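Local coordinates for protein CRISPR-associated endonuclease/helicase Cas3 (Thermus thermophilus HB8, PDB 3SK9) that cuts single-stranded DNA through a metal-dependent HD nuclease domain, the part described here, and couples it to a helicase in CRISPR antiviral defence, at residues A[44-47]-A[48-51]; A[150-153]-A[154-158]; A[214-218]-A[219-223]. One frame throughout, in Å; residues are numbered along the deposited sequence.

Interaction 1: A[44-47]-A[48-51]; sequences EPPR and TRAL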
# COMPACT_ATOMS: atom_id res chain seq x y z
N GLU A 44 -5.66 14.78 -7.93
CA GLU A 44 -7.10 14.52 -8.05
C GLU A 44 -7.89 15.84 -7.93
O GLU A 44 -7.42 16.81 -7.33
CB GLU A 44 -7.61 13.58 -6.96
CG GLU A 44 -7.07 12.14 -7.11
CD GLU A 44 -7.71 11.38 -8.28
OE1 GLU A 44 -8.90 11.63 -8.58
OE2 GLU A 44 -7.04 10.48 -8.84
N PRO A 45 -9.11 15.87 -8.47
CA PRO A 45 -9.91 17.10 -8.31
C PRO A 45 -10.15 17.48 -6.86
O PRO A 45 -10.19 16.62 -5.98
CB PRO A 45 -11.22 16.80 -9.03
CG PRO A 45 -10.88 15.68 -10.01
CD PRO A 45 -9.75 14.89 -9.37
N PRO A 46 -10.35 18.79 -6.60
CA PRO A 46 -10.66 19.21 -5.23
C PRO A 46 -11.85 18.44 -4.59
O PRO A 46 -11.81 18.18 -3.38
CB PRO A 46 -11.04 20.70 -5.40
CG PRO A 46 -10.43 21.14 -6.67
CD PRO A 46 -10.33 19.93 -7.56
N ARG A 47 -12.90 18.17 -5.35
CA ARG A 47 -14.02 17.38 -4.79
C ARG A 47 -13.52 16.03 -4.25
O ARG A 47 -13.98 15.58 -3.22
CB ARG A 47 -15.09 17.12 -5.83
CG ARG A 47 -16.24 18.09 -5.75
CD ARG A 47 -17.21 17.98 -6.94
NE ARG A 47 -18.10 19.14 -6.91
CZ ARG A 47 -17.70 20.37 -7.23
NH1 ARG A 47 -16.43 20.60 -7.63
NH2 ARG A 47 -18.58 21.38 -7.15
N THR A 48 -12.59 15.40 -4.98
CA THR A 48 -12.06 14.09 -4.54
C THR A 48 -11.26 14.24 -3.25
O THR A 48 -11.41 13.46 -2.30
CB THR A 48 -11.20 13.45 -5.65
OG1 THR A 48 -12.01 13.31 -6.85
CG2 THR A 48 -10.62 12.07 -5.19
N ARG A 49 -10.39 15.24 -3.20
CA ARG A 49 -9.60 15.43 -2.01
C ARG A 49 -10.46 15.77 -0.80
O ARG A 49 -10.12 15.36 0.32
CB ARG A 49 -8.54 16.51 -2.24
CG ARG A 49 -7.49 16.05 -3.23
CD ARG A 49 -6.32 17.02 -3.31
NE ARG A 49 -6.44 17.76 -4.54
CZ ARG A 49 -6.74 19.05 -4.62
NH1 ARG A 49 -6.89 19.77 -3.52
NH2 ARG A 49 -6.87 19.60 -5.81
N ALA A 50 -11.55 16.51 -1.00
CA ALA A 50 -12.42 16.87 0.12
C ALA A 50 -13.12 15.58 0.64
O ALA A 50 -13.43 15.47 1.84
CB ALA A 50 -13.48 17.93 -0.31
N LEU A 51 -13.43 14.66 -0.27
CA LEU A 51 -14.01 13.36 0.13
C LEU A 51 -13.07 12.62 1.09
O LEU A 51 -13.54 11.99 2.06
CB LEU A 51 -14.29 12.50 -1.09
CG LEU A 51 -15.55 12.90 -1.89
CD1 LEU A 51 -15.72 12.08 -3.19
CD2 LEU A 51 -16.80 12.76 -1.02

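Interaction 2: A[150-153]-A[154-158]; sequences EEKS and RARRH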
# COMPACT_ATOMS: atom_id res chain seq x y z
N GLU A 150 -11.12 -21.05 3.17
CA GLU A 150 -10.07 -21.94 2.73
C GLU A 150 -8.75 -21.17 2.52
O GLU A 150 -7.70 -21.63 2.97
CB GLU A 150 -10.50 -22.67 1.47
CG GLU A 150 -9.42 -23.58 0.85
CD GLU A 150 -9.00 -24.78 1.72
OE1 GLU A 150 -9.61 -25.05 2.78
OE2 GLU A 150 -8.02 -25.45 1.31
N GLU A 151 -8.77 -20.02 1.84
CA GLU A 151 -7.54 -19.22 1.73
C GLU A 151 -6.95 -18.88 3.10
O GLU A 151 -5.75 -18.99 3.31
CB GLU A 151 -7.86 -17.90 1.03
CG GLU A 151 -8.13 -18.04 -0.45
CD GLU A 151 -8.44 -16.65 -1.09
OE1 GLU A 151 -9.33 -15.94 -0.57
OE2 GLU A 151 -7.80 -16.27 -2.10
N LYS A 152 -7.79 -18.44 4.03
CA LYS A 152 -7.27 -18.04 5.34
C LYS A 152 -6.73 -19.26 6.10
O LYS A 152 -5.69 -19.15 6.76
CB LYS A 152 -8.34 -17.31 6.15
CG LYS A 152 -8.70 -15.97 5.51
CD LYS A 152 -9.60 -15.15 6.41
CE LYS A 152 -11.01 -15.71 6.44
NZ LYS A 152 -11.86 -14.85 7.31
N SER A 153 -7.40 -20.41 5.99
CA SER A 153 -6.90 -21.64 6.61
C SER A 153 -5.52 -21.98 6.07
O SER A 153 -4.63 -22.32 6.85
CB SER A 153 -7.89 -22.80 6.36
OG SER A 153 -7.37 -24.02 6.87
N ARG A 154 -5.33 -21.93 4.75
CA ARG A 154 -4.01 -22.19 4.16
C ARG A 154 -2.95 -21.22 4.62
O ARG A 154 -1.84 -21.63 4.94
CB ARG A 154 -4.00 -22.11 2.63
CG ARG A 154 -4.59 -23.27 1.92
CD ARG A 154 -4.49 -23.02 0.44
NE ARG A 154 -5.19 -24.03 -0.33
CZ ARG A 154 -4.92 -24.31 -1.60
NH1 ARG A 154 -3.96 -23.65 -2.24
NH2 ARG A 154 -5.60 -25.24 -2.23
N ALA A 155 -3.26 -19.92 4.61
CA ALA A 155 -2.29 -18.94 5.06
C ALA A 155 -1.89 -19.21 6.53
O ALA A 155 -0.71 -19.15 6.89
CB ALA A 155 -2.85 -17.54 4.91
N ARG A 156 -2.88 -19.45 7.38
CA ARG A 156 -2.62 -19.62 8.82
C ARG A 156 -1.74 -20.86 9.07
O ARG A 156 -0.93 -20.90 10.00
CB ARG A 156 -3.92 -19.68 9.61
CG ARG A 156 -4.71 -18.39 9.66
CD ARG A 156 -5.86 -18.52 10.65
NE ARG A 156 -7.05 -17.74 10.32
CZ ARG A 156 -7.21 -16.44 10.56
NH1 ARG A 156 -6.23 -15.73 11.10
NH2 ARG A 156 -8.35 -15.85 10.24
N ARG A 157 -1.85 -21.85 8.20
CA ARG A 157 -0.97 -23.03 8.28
C ARG A 157 0.51 -22.59 8.16
O ARG A 157 1.39 -23.00 8.95
CB ARG A 157 -1.34 -24.05 7.20
CG ARG A 157 -1.74 -25.42 7.72
CD ARG A 157 -2.28 -26.35 6.61
NE ARG A 157 -3.70 -26.10 6.33
CZ ARG A 157 -4.23 -25.93 5.11
NH1 ARG A 157 -3.46 -26.01 4.02
NH2 ARG A 157 -5.54 -25.71 4.98
N HIS A 158 0.80 -21.73 7.20
CA HIS A 158 2.15 -21.22 7.03
C HIS A 158 2.57 -20.38 8.23
O HIS A 158 3.70 -20.45 8.70
CB HIS A 158 2.24 -20.34 5.78
CG HIS A 158 2.03 -21.08 4.49
ND1 HIS A 158 3.03 -21.82 3.88
CD2 HIS A 158 0.96 -21.15 3.67
CE1 HIS A 158 2.56 -22.33 2.76
NE2 HIS A 158 1.31 -21.93 2.60

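Interaction 3: A[214-218]-A[219-223]; sequences SDPSL and FPYGR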
# COMPACT_ATOMS: atom_id res chain seq x y z
N SER A 214 4.98 -0.98 -9.62
CA SER A 214 5.50 -2.31 -9.94
C SER A 214 6.25 -2.34 -11.26
O SER A 214 6.81 -3.39 -11.61
CB SER A 214 4.35 -3.33 -10.01
OG SER A 214 3.95 -3.70 -8.69
N ASP A 215 6.22 -1.24 -12.02
CA ASP A 215 6.85 -1.23 -13.36
C ASP A 215 8.28 -0.70 -13.23
O ASP A 215 8.49 0.48 -12.96
CB ASP A 215 6.04 -0.34 -14.30
CG ASP A 215 6.55 -0.41 -15.77
OD1 ASP A 215 7.73 -0.80 -16.02
OD2 ASP A 215 5.76 -0.06 -16.65
N PRO A 216 9.28 -1.58 -13.40
CA PRO A 216 10.66 -1.10 -13.18
C PRO A 216 11.12 -0.08 -14.21
O PRO A 216 12.14 0.61 -14.01
CB PRO A 216 11.49 -2.38 -13.24
CG PRO A 216 10.68 -3.36 -13.96
CD PRO A 216 9.22 -3.03 -13.65
N SER A 217 10.40 0.05 -15.31
CA SER A 217 10.76 1.11 -16.24
C SER A 217 10.44 2.47 -15.64
O SER A 217 11.01 3.48 -16.04
CB SER A 217 10.08 0.92 -17.61
OG SER A 217 8.69 1.25 -17.55
N LEU A 218 9.50 2.50 -14.69
CA LEU A 218 9.09 3.75 -14.04
C LEU A 218 9.82 3.92 -12.69
O LEU A 218 10.16 5.04 -12.26
CB LEU A 218 7.56 3.71 -13.79
CG LEU A 218 6.76 3.65 -15.11
CD1 LEU A 218 5.25 3.56 -14.85
CD2 LEU A 218 7.13 4.86 -16.00
N PHE A 219 10.04 2.78 -12.03
CA PHE A 219 10.59 2.72 -10.68
C PHE A 219 11.72 1.70 -10.68
O PHE A 219 11.57 0.56 -10.26
CB PHE A 219 9.48 2.35 -9.67
CG PHE A 219 8.67 3.54 -9.23
CD1 PHE A 219 7.50 3.92 -9.91
CD2 PHE A 219 9.12 4.32 -8.18
CE1 PHE A 219 6.78 5.10 -9.50
CE2 PHE A 219 8.45 5.48 -7.78
CZ PHE A 219 7.28 5.86 -8.42
N PRO A 220 12.90 2.13 -11.14
CA PRO A 220 14.01 1.18 -11.34
C PRO A 220 14.46 0.47 -10.06
O PRO A 220 14.43 1.04 -8.96
CB PRO A 220 15.16 2.08 -11.84
CG PRO A 220 14.52 3.39 -12.28
CD PRO A 220 13.30 3.53 -11.40
N TYR A 221 14.90 -0.78 -10.22
CA TYR A 221 15.42 -1.56 -9.09
C TYR A 221 16.79 -1.03 -8.71
O TYR A 221 17.50 -0.52 -9.59
CB TYR A 221 15.54 -3.04 -9.45
CG TYR A 221 14.26 -3.71 -9.91
CD1 TYR A 221 13.01 -3.41 -9.31
CD2 TYR A 221 14.27 -4.64 -10.93
CE1 TYR A 221 11.84 -4.04 -9.73
CE2 TYR A 221 13.09 -5.28 -11.35
CZ TYR A 221 11.89 -4.98 -10.73
OH TYR A 221 10.72 -5.61 -11.15
N GLY A 222 17.15 -1.12 -7.42
CA GLY A 222 18.49 -0.80 -6.97
C GLY A 222 18.63 0.49 -6.18
O GLY A 222 19.76 0.96 -5.91
N ARG A 223 17.50 1.07 -5.78
CA ARG A 223 17.52 2.28 -4.96
C ARG A 223 17.47 1.77 -3.53
O ARG A 223 16.73 0.83 -3.23
CB ARG A 223 16.34 3.23 -5.28
CG ARG A 223 16.50 3.90 -6.68
CD ARG A 223 15.25 4.56 -7.22
NE ARG A 223 14.28 3.53 -7.54
CZ ARG A 223 13.09 3.40 -6.97
NH1 ARG A 223 12.65 4.31 -6.08
NH2 ARG A 223 12.31 2.37 -7.35
O HOH W 1 8.42 -5.03 -9.98

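Interaction 1: A[44-47]-A[48-51]
R49 folds back over the first turn of helix 46-56 to reach the carbonyl of E44, while T48 packs against the E44 side chain, making a local contact at a helix N-terminus that backs onto strand 260-264. The carbonyl oxygen E44 O is approached by two nitrogens of one guanidinium: R49 NE lies 3.1 Å from E44 O in a rather bent bond (139° at the hydrogen), and R49 NH2 adds a weak one. The oxygen sits 22° out of the guanidinium plane. A bend at chi3 (-105°) brings the group back toward the start of the helix, and there P46 CA lies against one of its faces, toward the rim. R49 NH1, the third nitrogen, forms a salt bridge with E60, at the head of the next helix.

The motif is a helix N-terminus with P45 at the N-cap and P46 in the first turn, where backbone amides have no i-4 acceptor within the helix, so a residue without an amide hydrogen is readily accommodated. The carbonyl of P45 accepts the first i to i+4 bond of the helix: R49 N donates to P45 O at 3.1 Å, and T48 N adds a weak bond. A50 N to P46 O, 2.9 Å, and L51 N to R47 O carry the regular pattern onward.

T48 divides its two branches between different neighbours. Its CG2 stands anti to the backbone N and rests 3.8 Å from E44 CB. T48 OG1 lies 3.7 Å from P45 CD, but its hydrogen bond is to G259 O, between the two strands of the C-terminal hairpin. E44 is buried just before the helix, and its OE1 accepts from the amide of L261 on strand 260-264.

Interaction 2: A[150-153]-A[154-158]
R157 reaches back one turn to S153, its NH2 donating to S153 OG at 3.1 Å in a bent bond of 136°, with the hydroxyl oxygen tilted out of the guanidinium plane. A turn at chi3 (-82°) folds the arginine along the helix, and R154 CA lies over one face of the group. Alongside, E150 OE2 meets R154 NE at 3.6 Å in a long salt bridge: the carboxylate oxygen sits at the guanidinium edge and in its plane, although the two planes stand 81° apart. The same OE2 is 4.4 Å from R157 NH2, beyond a salt bridge, though the opposite charges probably still attract. K152 and R156 run side by side, touching through K152 CD and R156 NH2; their like-charged ends, K152 NZ and R156 NH2, stay 4.7 Å apart.

Further out, R154 NH1 donates to W107 O, and E151 OE2 is hydrogen-bonded to H142. On the inner side A155 packs on F113 and L116 of helix 110-124. Regular backbone bonds, such as R154 N to E150 O at 3.0 Å, set E150 with R154, K152 with R156 and S153 with R157, the i to i+4 pattern of an amphipathic surface helix, here helix 149-161 on the rim of the HD domain.

Interaction 3: A[214-218]-A[219-223]
The Y221 ring takes P216 on one face: P216 CB stands 3.9 Å from the ring centroid and 20° off its normal, a CH-pi contact displaced toward the phenol end, while P216 CG touches Y221 OH. At the ring's edge, in its plane, a water lies 2.6 Å from Y221 OH and donates to S214 O, so the phenol is tied to the start of the loop as well. H24 meets the same ring with planes about 45° apart. The F219 ring has L218 O over one face and R223 NH2 at its edge, in plane.

That guanidinium is held by the carbonyl of P220. R223 NE (2.9 Å) and R223 NH2 (3.0 Å) both donate to P220 O, which lies practically in the guanidinium plane, and NH2 also forms a salt bridge with D32. The intervening G222 has a positive phi, consistent with the chain turning there so that R223 meets P220 O.

The first half of the loop is built on an Asx turn following the helix that supplies the metal ligand D210. D215 OD1 accepts from S217 N at 2.9 Å and from S217 OG at 2.7 Å, both arriving from the same face and above the carboxylate plane; chi1 of S217 (75°) brings its hydroxyl to the atom its own amide uses. D215 O is also shared, between L218 N (2.8 Å) and F219 N, which winds the chain into a tight turn. Just before it, S214 OG is hydrogen-bonded to the backbone O of D210. F219 then packs on D32 and V36 of helix 26-43 and on L237 of helix 230-246. Its side chain is about 7 Å from that of H29, another metal ligand of the HD nuclease.

In the fold
The three local contacts lie far apart, with centres 29 to 38 Å from one another, and interactions 1 and 2 sit on opposite sides of the chain's centre. None is fully buried. Interaction 2 is a surface contact made of charges and a hydroxyl on a continuous helix, whereas 1 and 3 are partly buried and use prolines and carbonyls where regular structure starts or ends. In both of these an arginine returns to a backbone oxygen. Helix 26-43 relates them too: interaction 1 follows its end, while interaction 3 packs on its flank. Interaction 3 lies nearest the metal ligands; 1 and 2 are remote from them.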